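Local coordinates for protein GCN5-related N-acetyltransferase (Arthrobacter sp., PDB 2R1I) that probably transfers an acetyl group from acetyl-coenzyme A to the amino group of a still unidentified substrate, as other GCN5-related N-acetyltransferases do, at residues Arg26-Ala31 and Val72-Glu77; Val36-His41 and Pro52-Leu57; Thr80-Leu85 and Glu102-Pro107; Leu85-Asn90 and Gly124-Arg129; Gly95-Leu100 and Gly131-Ile136. All coordinates share one frame; numbering follows the deposited sequence. Where two conformers were deposited one is given.

Contact 1. Residues Arg26-Ala31 and Val72-Glu77; sequences RRATPA and VLLAGE
Ala-28 and Val-72 meet at the compact end of this contact, where CB of Ala-28 lies 4.0 Å from CB of Val-72 and the CD1 methyl of Leu-74 closes on the same alanine. Val-36 of helix 33-47 packs against all three. The backbones are held as firmly: Arg-26 N gives to Leu-74 O at 2.9 Å, Leu-74 N returns the bond to Arg-26 O at 2.8 Å, and Ala-28 N reaches Val-72 O at 2.8 Å. On the opposite face Leu-73 CD2 comes to 3.7 Å from Arg-27 CA, beneath helix 109-128.

The arginines make the looser margin. With CG of Arg-26 set between its backbone N and carbonyl carbon (chi1 69°), the extended chain passes over Leu-74, whose CD1 lies 3.6 Å from Arg-26 NH2, on one guanidinium face toward the rim. NH1 of this group forms a salt bridge with Asp-32. Arg-27, paired with Glu-68, gives its NE proton to a water in the guanidinium plane that also accepts from Val-72 N at 3.0 Å.

Such a short antiparallel ladder is how the first strand of the GNAT fold joins the second at the sheet's margin.

Contact 2. Residues Val36-His41 and Pro52-Leu57; sequences VAQMLH and PGTDEL
In His-41, CG stands anti to the main-chain nitrogen (chi1 -173°), which swings the imidazole across the gap between the helices to Pro-52; in Thr-54, OG1 falls between N and the carbonyl carbon (chi1 63°), which turns the methyl CG2 in toward helix 33-47 and leaves the hydroxyl to a water. The two side chains meet at about a right angle, with Thr-54 CG2 3.6 Å from His-41 CB. The same methyl lies 3.7 Å from Gln-38 OE1, so it sits between two residues one turn apart on helix 33-47.

Toward the buried side the packing is apolar. Ala-37 CB rests 3.8 Å from Leu-57 CB, and CD1 of Leu-57 lies against the carbonyl oxygen of Ala-37 and reaches Leu-40 CB. The CA atoms of Ala-37 and Leu-57 are 5.2 Å apart, a closeness of the first two GNAT helices that the small side chain of Ala-37 probably allows. Trp-92 of the second subunit packs on Leu-40 and Pro-52, and Val-91 of that subunit on Leu-57, which places the helix pair beside the dimer interface.

Two polar links border the apolar patch. A water gives a proton to Gln-38 OE1 at 2.7 Å and is hydrogen-bonded to Thr-54 OG1, while Gln-38 NE2 turns to Asp-42. His-41 ND1 donates to Pro-52 O at 3.2 Å, the oxygen lying at the ring edge, near its plane. ND1 must therefore carry a hydrogen, and this direct bond helps to set the ring's rotation beside Gly-53, the N-cap of helix 54-64.

Contact 3. Residues Thr80-Leu85 and Glu102-Pro107; sequences TGLAVL and ELYVRP
Leu-82 and Tyr-104 exchange two backbone hydrogen bonds, Leu-82 N to Tyr-104 O at 3.0 Å and Tyr-104 N to Leu-82 O at 2.9 Å. Val-84 and Glu-102 repeat the pattern, Val-84 N reaching Glu-102 O at 2.9 Å while Glu-102 N makes the longer return bond to Val-84 O at 3.2 Å. Weaker CA-H...O contacts fill the steps between, as where Ala-83 CA approaches Glu-102 O to 3.3 Å. A water bridges Thr-80 O to Arg-106 N. The ladder belongs to the antiparallel hairpin of strands 81-88 and 97-104, in the middle of the GNAT sheet. Thr-80 and Gly-81 both face Ala-75 of strand 70-75, a classic beta bulge on the other edge of strand 81-88.

Apolar contacts divide between the faces. On one, Leu-82 and Tyr-104 lie side by side, the leucine CD1 4.0 Å from the tyrosine CD2, and CB of Glu-102 sits over the centre of one face of the Tyr-104 ring. On the other, Ala-83 CB meets Leu-103 CD1 under helix 109-128.

The Glu-102 chain, bent at chi2 (-69°), carries its carboxylate away from Val-84, and OE2 accepts a hydrogen bond from Trp-92 NE1 of the second subunit.

Contact 4. Residues Leu85-Asn90 and Gly124-Arg129; sequences LSFRPN and GLVRSR. With EDO (1,2-ethanediol), chain E.
The carbonyl oxygen of Leu-125, one turn before the Arg-129 that stacks on Phe-87, is gripped by two donors: Ser-128 OG at 2.7 Å from Leu-125 O and Arg-129 N at 3.1 Å from it. They tie down the last turn of helix 109-128, which packs on strand 81-88 in the layered alpha/beta manner of the GNAT fold, the axes of the two short segments 10.7 Å apart.

Phe-87 gives the largest share of the contact. The Arg-129 chain, bent at chi2 (-79°) and again at chi3, folds back to lay its guanidinium flat on one ring face, centres 4.0 Å apart and planes 24° apart, with NH1 over the middle of the ring. This cation-pi stack leaves Arg-129 NH1 to bond Glu-68 O. Val-126 CG2 comes obliquely to within 4.1 Å of Phe-87 CZ; Leu-125 CD2 reaches that atom and Leu-85 CD1 in one of two modelled conformers, a less certain contact. Were Phe-87 an alanine, the Arg-129 guanidinium would lose its aromatic support and would probably be freer to turn, with a gap opened beside Val-126.

Beyond the helix end, O2 of a 1,2-ethanediol molecule, probably from the crystallisation liquor, gives Arg-129 O a weak hydrogen bond of 3.3 Å.

Contact 5. Residues Gly95-Leu100 and Gly131-Ile136; sequences GPVAIL and GALLEI
Ala-98 pairs with Leu-134 and Ile-99 with Glu-135 where the two strands run parallel, the axes of their short segments 4.5 Å apart at closest and turned 34° against each other. Three bonds stitch them: Ala-98 N to Leu-133 O at 3.1 Å, Glu-135 N to Ala-98 O at 2.9 Å, and Leu-100 N to Glu-135 O at 2.8 Å, this last almost in line with the carbonyl bond. Just ahead of the ladder a water takes over the link, giving to Pro-96 O and accepting from Ala-132 N.

On one face Leu-134 leans toward its partner strand: CG is anti to the backbone N (chi1 -177°), and CD1 comes to lie 3.7 Å from Ala-98 CB and 3.6 Å from Leu-100 N. On the other face Glu-135 crosses Val-97 and Ile-99 obliquely, its OE1 3.6 Å from Val-97 CG1 and 3.7 Å from Ile-99 CG1. This carboxylate is buried among aliphatic carbons but not alone, since OE1 forms a salt bridge with Arg-88 and OE2 accepts from Tyr-167 OH of the second subunit. Substituting a leucine for Glu-135 would probably leave the buried Arg-88 without this salt-bridge partner and the Tyr-167 hydroxyl of the second subunit without this acceptor.

The pair forms the two beta arms of a beta-alpha-beta crossover; in GNAT relatives the corresponding strands splay apart further along, and the pantetheine arm of acetyl-coenzyme A lies between them. Helix 109-128 packs on Ala-98, Leu-100 and Leu-134, strand 81-88 flanks strand 97-104, and a strand of the second subunit continues the sheet beyond 133-136.

How the contacts relate
From the N terminus, contact 1 closes the first long loop by pairing strand 26-27 with strand 70-75, and contact 2 lies wholly within that loop, joining its two helices. Val-36 and the selenomethionine Met-39 join the two contacts by packing on the sheet. Contact 1 closes before contacts 3, 4 and 5 open, and these three cross one another. Contact 3 closes the hairpin of strands 81-88 and 97-104; contact 4, sharing Leu-85 with it, brings helix 109-128 back onto strand 81-88; contact 5 sets strand 133-139 beside strand 97-104. Contacts 2 to 5 all touch the second subunit.

Contact 1. Residues Arg26-Ala31 and Val72-Glu77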
# COMPACT_ATOMS: atom_id res chain seq x y z
N ARG A 26 2.11 22.19 6.56
CA ARG A 26 3.51 22.03 6.93
C ARG A 26 3.75 20.57 7.32
O ARG A 26 2.87 19.89 7.80
CB ARG A 26 3.89 22.97 8.08
CG ARG A 26 3.28 22.63 9.38
CD ARG A 26 3.76 23.61 10.44
NE ARG A 26 3.25 23.25 11.75
CZ ARG A 26 3.83 22.37 12.58
NH1 ARG A 26 4.94 21.71 12.25
NH2 ARG A 26 3.27 22.14 13.76
N ARG A 27 4.97 20.13 7.12
CA ARG A 27 5.37 18.79 7.54
C ARG A 27 5.58 18.76 9.03
O ARG A 27 6.33 19.59 9.58
CB ARG A 27 6.64 18.39 6.80
CG ARG A 27 7.07 16.97 7.16
CD ARG A 27 8.06 16.44 6.25
NE ARG A 27 8.53 15.16 6.74
CZ ARG A 27 9.56 14.50 6.24
NH1 ARG A 27 10.23 14.98 5.22
NH2 ARG A 27 9.89 13.34 6.76
N ALA A 28 4.94 17.79 9.69
CA ALA A 28 5.14 17.48 11.11
C ALA A 28 6.58 16.98 11.35
O ALA A 28 7.07 16.12 10.62
CB ALA A 28 4.17 16.39 11.57
N THR A 29 7.22 17.55 12.36
CA THR A 29 8.58 17.18 12.80
C THR A 29 8.45 16.28 14.03
O THR A 29 7.36 16.15 14.62
CB THR A 29 9.36 18.43 13.22
OG1 THR A 29 8.82 18.95 14.45
CG2 THR A 29 9.34 19.47 12.15
N PRO A 30 9.58 15.68 14.47
CA PRO A 30 9.50 14.91 15.70
C PRO A 30 8.92 15.69 16.89
O PRO A 30 8.28 15.10 17.76
CB PRO A 30 10.96 14.49 15.92
CG PRO A 30 11.50 14.32 14.54
CD PRO A 30 10.92 15.56 13.84
N ALA A 31 9.11 17.01 16.93
CA ALA A 31 8.58 17.81 18.06
C ALA A 31 7.06 17.85 18.07
O ALA A 31 6.42 18.22 19.06
CB ALA A 31 9.15 19.25 18.00
N VAL A 72 3.78 13.06 7.81
CA VAL A 72 2.51 13.65 8.27
C VAL A 72 2.56 15.15 7.92
O VAL A 72 3.55 15.83 8.18
CB VAL A 72 2.23 13.44 9.75
CG1 VAL A 72 0.99 14.28 10.19
CG2 VAL A 72 2.10 11.91 10.04
N LEU A 73 1.49 15.59 7.26
CA LEU A 73 1.28 17.03 6.92
C LEU A 73 0.18 17.58 7.82
O LEU A 73 -0.84 16.88 8.07
CB LEU A 73 0.97 17.30 5.44
CG LEU A 73 1.99 16.81 4.41
CD1 LEU A 73 1.54 17.12 3.00
CD2 LEU A 73 3.38 17.37 4.71
N LEU A 74 0.37 18.82 8.32
CA LEU A 74 -0.55 19.49 9.21
C LEU A 74 -1.08 20.77 8.55
O LEU A 74 -0.31 21.50 7.93
CB LEU A 74 0.13 19.89 10.52
CG LEU A 74 0.66 18.73 11.37
CD1 LEU A 74 1.50 19.24 12.50
CD2 LEU A 74 -0.50 17.92 11.89
N ALA A 75 -2.38 20.99 8.69
CA ALA A 75 -3.10 22.17 8.17
C ALA A 75 -3.75 22.90 9.34
O ALA A 75 -4.45 22.28 10.16
CB ALA A 75 -4.15 21.75 7.19
N GLY A 76 -3.53 24.20 9.41
CA GLY A 76 -4.13 25.05 10.43
C GLY A 76 -3.13 25.46 11.49
O GLY A 76 -2.12 24.81 11.70
N GLU A 77 -3.40 26.58 12.15
CA GLU A 77 -2.63 26.94 13.32
C GLU A 77 -3.62 27.52 14.33
O GLU A 77 -4.11 28.63 14.14
CB GLU A 77 -1.49 27.90 12.95
CG GLU A 77 -0.51 28.19 14.10
CD GLU A 77 0.01 26.92 14.77
OE1 GLU A 77 0.56 26.04 14.06
OE2 GLU A 77 -0.12 26.80 16.02
O HOH W 1 6.44 14.03 8.83

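Contact 2. Residues Val36-His41 and Pro52-Leu57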
# COMPACT_ATOMS: atom_id res chain seq x y z
N VAL A 36 0.30 15.35 17.06
CA VAL A 36 -0.20 14.41 16.04
C VAL A 36 -0.91 13.23 16.72
O VAL A 36 -1.99 12.82 16.29
CB VAL A 36 0.89 13.92 15.08
CG1 VAL A 36 0.34 12.86 14.14
CG2 VAL A 36 1.42 15.11 14.23
N ALA A 37 -0.30 12.71 17.78
CA ALA A 37 -0.90 11.61 18.57
C ALA A 37 -2.31 11.96 19.03
O ALA A 37 -3.25 11.19 18.86
CB ALA A 37 -0.02 11.25 19.76
N GLN A 38 -2.45 13.15 19.58
CA GLN A 38 -3.74 13.62 20.10
C GLN A 38 -4.76 13.86 18.99
O GLN A 38 -5.94 13.47 19.13
CB GLN A 38 -3.56 14.91 20.89
CG GLN A 38 -4.77 15.35 21.67
CD GLN A 38 -5.13 14.38 22.81
OE1 GLN A 38 -4.34 14.14 23.73
NE2 GLN A 38 -6.34 13.83 22.74
N MSE A 39 -4.33 14.44 17.88
CA MSE A 39 -5.21 14.57 16.73
C MSE A 39 -5.70 13.23 16.18
O MSE A 39 -6.91 13.09 15.88
CB MSE A 39 -4.55 15.38 15.63
CG MSE A 39 -4.22 16.78 16.06
SE MSE A 39 -3.26 17.66 14.64
CE MSE A 39 -4.86 17.51 13.36
N LEU A 40 -4.80 12.26 16.06
CA LEU A 40 -5.18 10.93 15.55
C LEU A 40 -6.16 10.25 16.49
O LEU A 40 -7.14 9.62 16.06
CB LEU A 40 -3.96 10.04 15.40
CG LEU A 40 -2.99 10.34 14.25
CD1 LEU A 40 -1.78 9.47 14.31
CD2 LEU A 40 -3.72 10.22 12.86
N HIS A 41 -5.89 10.41 17.77
CA HIS A 41 -6.77 9.88 18.81
C HIS A 41 -8.16 10.49 18.73
O HIS A 41 -9.19 9.77 18.71
CB HIS A 41 -6.16 10.10 20.21
CG HIS A 41 -6.93 9.42 21.30
ND1 HIS A 41 -6.62 8.15 21.73
CD2 HIS A 41 -8.02 9.81 22.00
CE1 HIS A 41 -7.48 7.79 22.67
NE2 HIS A 41 -8.34 8.78 22.85
N PRO A 52 -5.33 3.33 19.66
CA PRO A 52 -4.42 3.21 20.75
C PRO A 52 -4.44 4.49 21.56
O PRO A 52 -4.99 5.50 21.10
CB PRO A 52 -3.05 3.02 20.09
CG PRO A 52 -3.29 2.83 18.76
CD PRO A 52 -4.65 3.30 18.37
N GLY A 53 -3.91 4.45 22.77
CA GLY A 53 -3.77 5.62 23.57
C GLY A 53 -2.71 6.57 23.03
O GLY A 53 -1.88 6.19 22.19
N THR A 54 -2.75 7.81 23.50
CA THR A 54 -1.83 8.82 23.01
C THR A 54 -0.38 8.53 23.46
O THR A 54 0.53 8.93 22.76
CB THR A 54 -2.29 10.30 23.33
OG1 THR A 54 -2.33 10.52 24.75
CG2 THR A 54 -3.65 10.62 22.77
N ASP A 55 -0.14 7.83 24.57
CA ASP A 55 1.26 7.46 24.93
C ASP A 55 1.86 6.56 23.84
O ASP A 55 2.99 6.82 23.40
CB ASP A 55 1.35 6.75 26.29
CG ASP A 55 1.25 7.70 27.46
OD1 ASP A 55 1.20 8.93 27.24
OD2 ASP A 55 1.24 7.23 28.63
N GLU A 56 1.12 5.53 23.44
CA GLU A 56 1.55 4.59 22.39
C GLU A 56 1.76 5.30 21.04
O GLU A 56 2.81 5.10 20.35
CB GLU A 56 0.58 3.42 22.21
CG GLU A 56 0.99 2.46 21.13
CD GLU A 56 -0.02 1.34 20.88
OE1 GLU A 56 -0.75 1.01 21.83
OE2 GLU A 56 -0.11 0.84 19.69
N LEU A 57 0.77 6.11 20.66
CA LEU A 57 0.83 6.82 19.37
C LEU A 57 2.00 7.79 19.36
O LEU A 57 2.74 7.86 18.36
CB LEU A 57 -0.50 7.57 19.07
CG LEU A 57 -1.70 6.71 18.70
CD1 LEU A 57 -2.92 7.58 18.69
CD2 LEU A 57 -1.53 6.02 17.35
O HOH W 2 -3.67 12.54 25.84

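Contact 3. Residues Thr80-Leu85 and Glu102-Pro107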
# COMPACT_ATOMS: atom_id res chain seq x y z
N THR A 80 -5.82 21.70 12.64
CA THR A 80 -7.15 21.08 12.72
C THR A 80 -7.41 19.99 11.68
O THR A 80 -8.50 19.37 11.66
CB THR A 80 -8.24 22.14 12.62
OG1 THR A 80 -8.12 22.83 11.37
CG2 THR A 80 -8.11 23.14 13.77
N GLY A 81 -6.44 19.78 10.82
CA GLY A 81 -6.46 18.69 9.83
C GLY A 81 -5.07 18.14 9.59
O GLY A 81 -4.06 18.81 9.75
N LEU A 82 -5.04 16.90 9.15
CA LEU A 82 -3.78 16.26 8.83
C LEU A 82 -3.92 15.25 7.71
O LEU A 82 -5.04 14.77 7.44
CB LEU A 82 -3.18 15.62 10.08
CG LEU A 82 -3.85 14.46 10.81
CD1 LEU A 82 -3.77 13.13 10.04
CD2 LEU A 82 -3.16 14.26 12.18
N ALA A 83 -2.79 14.97 7.05
CA ALA A 83 -2.64 13.88 6.10
C ALA A 83 -1.47 12.99 6.53
O ALA A 83 -0.46 13.52 7.02
CB ALA A 83 -2.40 14.42 4.72
N VAL A 84 -1.64 11.67 6.35
CA VAL A 84 -0.61 10.65 6.63
C VAL A 84 -0.31 9.96 5.31
O VAL A 84 -1.24 9.39 4.68
CB VAL A 84 -1.04 9.61 7.69
CG1 VAL A 84 0.08 8.64 7.97
CG2 VAL A 84 -1.42 10.33 8.98
N LEU A 85 0.96 10.05 4.93
CA LEU A 85 1.50 9.44 3.69
C LEU A 85 2.48 8.37 4.02
O LEU A 85 3.35 8.59 4.85
CB LEU A 85 2.23 10.45 2.84
CG LEU A 85 1.35 11.53 2.20
CD1 LEU A 85 2.17 12.77 1.79
CD2 LEU A 85 0.63 10.94 0.98
N GLU A 102 -4.16 8.30 5.55
CA GLU A 102 -5.24 8.99 6.21
C GLU A 102 -5.32 10.41 5.70
O GLU A 102 -4.32 11.07 5.43
CB GLU A 102 -5.10 9.04 7.76
CG GLU A 102 -4.82 7.73 8.49
CD GLU A 102 -5.94 6.73 8.50
OE1 GLU A 102 -7.10 7.04 8.13
OE2 GLU A 102 -5.66 5.56 8.85
N LEU A 103 -6.55 10.93 5.64
CA LEU A 103 -6.76 12.33 5.44
C LEU A 103 -7.90 12.70 6.42
O LEU A 103 -9.06 12.33 6.23
CB LEU A 103 -7.15 12.61 3.98
CG LEU A 103 -7.56 14.07 3.64
CD1 LEU A 103 -6.46 15.07 3.91
CD2 LEU A 103 -8.02 14.16 2.16
N TYR A 104 -7.54 13.37 7.50
CA TYR A 104 -8.44 13.65 8.60
C TYR A 104 -8.76 15.15 8.66
O TYR A 104 -7.89 15.96 8.95
CB TYR A 104 -7.81 13.23 9.90
CG TYR A 104 -7.87 11.77 10.25
CD1 TYR A 104 -8.71 10.87 9.61
CD2 TYR A 104 -7.14 11.29 11.32
CE1 TYR A 104 -8.77 9.55 9.99
CE2 TYR A 104 -7.20 9.97 11.71
CZ TYR A 104 -8.00 9.11 11.05
OH TYR A 104 -8.06 7.79 11.48
N VAL A 105 -10.01 15.51 8.35
CA VAL A 105 -10.45 16.90 8.45
C VAL A 105 -11.88 16.88 9.00
O VAL A 105 -12.57 15.86 8.88
CB VAL A 105 -10.40 17.60 7.08
CG1 VAL A 105 -8.98 17.69 6.55
CG2 VAL A 105 -11.33 16.87 6.09
N ARG A 106 -12.30 17.96 9.64
CA ARG A 106 -13.66 18.02 10.17
C ARG A 106 -14.72 18.02 9.06
O ARG A 106 -14.50 18.57 7.98
CB ARG A 106 -13.79 19.24 11.08
CG ARG A 106 -13.02 19.12 12.37
CD ARG A 106 -13.65 18.06 13.29
N PRO A 107 -15.91 17.43 9.35
CA PRO A 107 -17.00 17.53 8.37
C PRO A 107 -17.43 18.97 8.17
O PRO A 107 -17.30 19.79 9.08
CB PRO A 107 -18.13 16.71 9.02
CG PRO A 107 -17.82 16.71 10.47
CD PRO A 107 -16.33 16.67 10.54
O HOH W 3 -10.50 20.00 9.89

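Contact 4. Residues Leu85-Asn90 and Gly124-Arg129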
# COMPACT_ATOMS: atom_id res chain seq x y z
N LEU A 85 0.96 10.05 4.93
CA LEU A 85 1.50 9.44 3.69
C LEU A 85 2.48 8.37 4.02
O LEU A 85 3.35 8.59 4.85
CB LEU A 85 2.23 10.45 2.84
CG LEU A 85 1.35 11.53 2.20
CD1 LEU A 85 2.17 12.77 1.79
CD2 LEU A 85 0.63 10.94 0.98
N SER A 86 2.41 7.21 3.35
CA SER A 86 3.45 6.21 3.46
C SER A 86 4.10 6.00 2.10
O SER A 86 3.44 6.12 1.09
CB SER A 86 2.88 4.90 3.98
OG SER A 86 1.93 4.32 3.13
N PHE A 87 5.38 5.67 2.16
CA PHE A 87 6.22 5.45 0.97
C PHE A 87 6.81 4.07 1.00
O PHE A 87 7.19 3.56 2.07
CB PHE A 87 7.34 6.48 0.99
CG PHE A 87 6.87 7.88 0.76
CD1 PHE A 87 6.39 8.65 1.81
CD2 PHE A 87 6.86 8.39 -0.51
CE1 PHE A 87 5.91 9.93 1.55
CE2 PHE A 87 6.40 9.64 -0.79
CZ PHE A 87 5.92 10.43 0.26
N ARG A 88 6.96 3.47 -0.17
CA ARG A 88 7.56 2.14 -0.28
C ARG A 88 8.17 2.00 -1.67
O ARG A 88 7.73 2.65 -2.63
CB ARG A 88 6.51 1.07 -0.04
CG ARG A 88 5.52 0.88 -1.16
CD ARG A 88 4.32 0.01 -0.83
NE ARG A 88 3.54 -0.29 -2.02
CZ ARG A 88 2.50 0.40 -2.49
NH1 ARG A 88 2.08 1.52 -1.92
NH2 ARG A 88 1.88 -0.03 -3.57
N PRO A 89 9.15 1.10 -1.81
CA PRO A 89 9.65 0.87 -3.17
C PRO A 89 8.67 -0.06 -3.96
O PRO A 89 7.84 -0.73 -3.35
CB PRO A 89 10.96 0.14 -2.95
CG PRO A 89 11.21 0.06 -1.50
CD PRO A 89 9.92 0.30 -0.81
N ASN A 90 8.95 -0.25 -5.24
CA ASN A 90 8.07 -1.05 -6.11
C ASN A 90 8.93 -1.54 -7.27
O ASN A 90 9.73 -0.77 -7.80
CB ASN A 90 6.91 -0.20 -6.56
CG ASN A 90 5.87 -0.98 -7.37
OD1 ASN A 90 6.08 -1.19 -8.55
ND2 ASN A 90 4.76 -1.37 -6.74
N GLY A 124 2.42 17.12 -4.17
CA GLY A 124 3.70 17.80 -4.31
C GLY A 124 4.85 17.12 -3.61
O GLY A 124 5.93 16.98 -4.14
N LEU A 125 4.59 16.69 -2.39
CA LEU A 125 5.59 15.98 -1.63
C LEU A 125 5.96 14.64 -2.28
O LEU A 125 7.13 14.33 -2.37
CB LEU A 125 5.12 15.82 -0.20
CG LEU A 125 6.20 15.42 0.80
CD1 LEU A 125 6.07 16.20 2.08
CD2 LEU A 125 6.06 13.95 1.03
N VAL A 126 4.98 13.89 -2.77
CA VAL A 126 5.24 12.65 -3.50
C VAL A 126 6.12 12.89 -4.73
O VAL A 126 7.13 12.18 -4.94
CB VAL A 126 3.91 11.88 -3.83
CG1 VAL A 126 4.20 10.65 -4.72
CG2 VAL A 126 3.14 11.50 -2.54
N ARG A 127 5.76 13.89 -5.54
CA ARG A 127 6.57 14.26 -6.70
C ARG A 127 8.00 14.59 -6.29
O ARG A 127 8.95 14.18 -6.97
CB ARG A 127 5.97 15.47 -7.43
CG ARG A 127 4.88 15.13 -8.46
CD ARG A 127 4.61 16.31 -9.50
NE ARG A 127 3.30 16.13 -10.15
CZ ARG A 127 2.14 16.62 -9.69
NH1 ARG A 127 2.10 17.37 -8.57
NH2 ARG A 127 1.01 16.38 -10.36
N SER A 128 8.16 15.34 -5.20
CA SER A 128 9.48 15.76 -4.72
C SER A 128 10.35 14.58 -4.37
O SER A 128 11.57 14.66 -4.51
CB SER A 128 9.40 16.72 -3.51
OG SER A 128 9.13 16.08 -2.24
N ARG A 129 9.71 13.49 -3.93
CA ARG A 129 10.41 12.24 -3.59
C ARG A 129 10.69 11.35 -4.83
O ARG A 129 11.19 10.21 -4.73
CB ARG A 129 9.58 11.44 -2.59
CG ARG A 129 9.44 12.02 -1.23
CD ARG A 129 10.67 11.78 -0.37
NE ARG A 129 10.81 10.36 -0.06
CZ ARG A 129 10.32 9.78 1.03
NH1 ARG A 129 9.64 10.50 1.89
NH2 ARG A 129 10.46 8.47 1.17
C1 EDO E . 13.55 8.27 -8.52
O1 EDO E . 12.60 8.59 -9.57
C2 EDO E . 13.11 8.97 -7.23
O2 EDO E . 13.76 8.52 -6.04

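Contact 5. Residues Gly95-Leu100 and Gly131-Ile136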
# COMPACT_ATOMS: atom_id res chain seq x y z
N GLY A 95 11.13 5.39 -8.56
CA GLY A 95 10.85 6.04 -7.29
C GLY A 95 9.83 5.31 -6.44
O GLY A 95 9.33 4.27 -6.84
N PRO A 96 9.55 5.85 -5.27
CA PRO A 96 8.61 5.19 -4.35
C PRO A 96 7.16 5.27 -4.90
O PRO A 96 6.82 6.13 -5.74
CB PRO A 96 8.71 6.03 -3.08
CG PRO A 96 9.06 7.36 -3.57
CD PRO A 96 10.00 7.14 -4.73
N VAL A 97 6.31 4.38 -4.39
CA VAL A 97 4.88 4.45 -4.51
C VAL A 97 4.38 4.95 -3.14
O VAL A 97 4.85 4.50 -2.09
CB VAL A 97 4.21 3.13 -4.88
CG1 VAL A 97 2.67 3.27 -4.90
CG2 VAL A 97 4.74 2.67 -6.27
N ALA A 98 3.44 5.92 -3.19
CA ALA A 98 2.91 6.49 -1.97
C ALA A 98 1.46 6.07 -1.77
O ALA A 98 0.71 5.89 -2.74
CB ALA A 98 3.01 8.00 -2.01
N ILE A 99 1.05 5.96 -0.49
CA ILE A 99 -0.36 5.80 -0.11
C ILE A 99 -0.75 6.99 0.76
O ILE A 99 0.00 7.37 1.69
CB ILE A 99 -0.66 4.46 0.62
CG1 ILE A 99 -0.26 3.22 -0.22
CG2 ILE A 99 -2.12 4.32 1.06
CD1 ILE A 99 -0.14 1.93 0.63
N LEU A 100 -1.92 7.53 0.45
CA LEU A 100 -2.62 8.43 1.38
C LEU A 100 -3.30 7.59 2.47
O LEU A 100 -4.45 7.17 2.33
CB LEU A 100 -3.60 9.30 0.63
CG LEU A 100 -4.27 10.41 1.47
CD1 LEU A 100 -3.21 11.42 1.96
CD2 LEU A 100 -5.37 11.15 0.67
N GLY A 131 8.25 10.18 -6.71
CA GLY A 131 7.09 9.32 -6.91
C GLY A 131 6.15 9.78 -8.01
O GLY A 131 5.98 11.00 -8.29
N ALA A 132 5.59 8.80 -8.70
CA ALA A 132 4.69 9.00 -9.82
C ALA A 132 3.32 8.38 -9.60
O ALA A 132 2.51 8.37 -10.49
CB ALA A 132 5.33 8.44 -11.13
N LEU A 133 3.07 7.88 -8.38
CA LEU A 133 1.80 7.25 -8.09
C LEU A 133 1.44 7.44 -6.63
O LEU A 133 2.27 7.19 -5.71
CB LEU A 133 1.86 5.76 -8.37
CG LEU A 133 0.59 4.92 -8.33
CD1 LEU A 133 -0.34 5.42 -9.39
CD2 LEU A 133 0.93 3.45 -8.53
N LEU A 134 0.20 7.94 -6.45
CA LEU A 134 -0.43 8.04 -5.12
C LEU A 134 -1.70 7.20 -5.06
O LEU A 134 -2.60 7.35 -5.94
CB LEU A 134 -0.74 9.50 -4.81
CG LEU A 134 -1.34 9.82 -3.43
CD1 LEU A 134 -0.44 9.30 -2.32
CD2 LEU A 134 -1.59 11.38 -3.34
N GLU A 135 -1.78 6.32 -4.07
CA GLU A 135 -2.87 5.36 -3.93
C GLU A 135 -3.70 5.67 -2.70
O GLU A 135 -3.20 6.29 -1.74
CB GLU A 135 -2.34 3.93 -3.82
CG GLU A 135 -1.43 3.50 -4.94
CD GLU A 135 -0.79 2.13 -4.73
OE1 GLU A 135 -0.38 1.79 -3.59
OE2 GLU A 135 -0.66 1.44 -5.74
N ILE A 136 -4.97 5.24 -2.73
CA ILE A 136 -5.85 5.32 -1.57
C ILE A 136 -6.73 4.09 -1.58
O ILE A 136 -7.11 3.60 -2.65
CB ILE A 136 -6.80 6.52 -1.61
CG1 ILE A 136 -6.19 7.75 -2.23
CG2 ILE A 136 -7.28 6.91 -0.19
CD1 ILE A 136 -7.29 8.85 -2.44
O HOH W 4 6.52 6.09 -8.52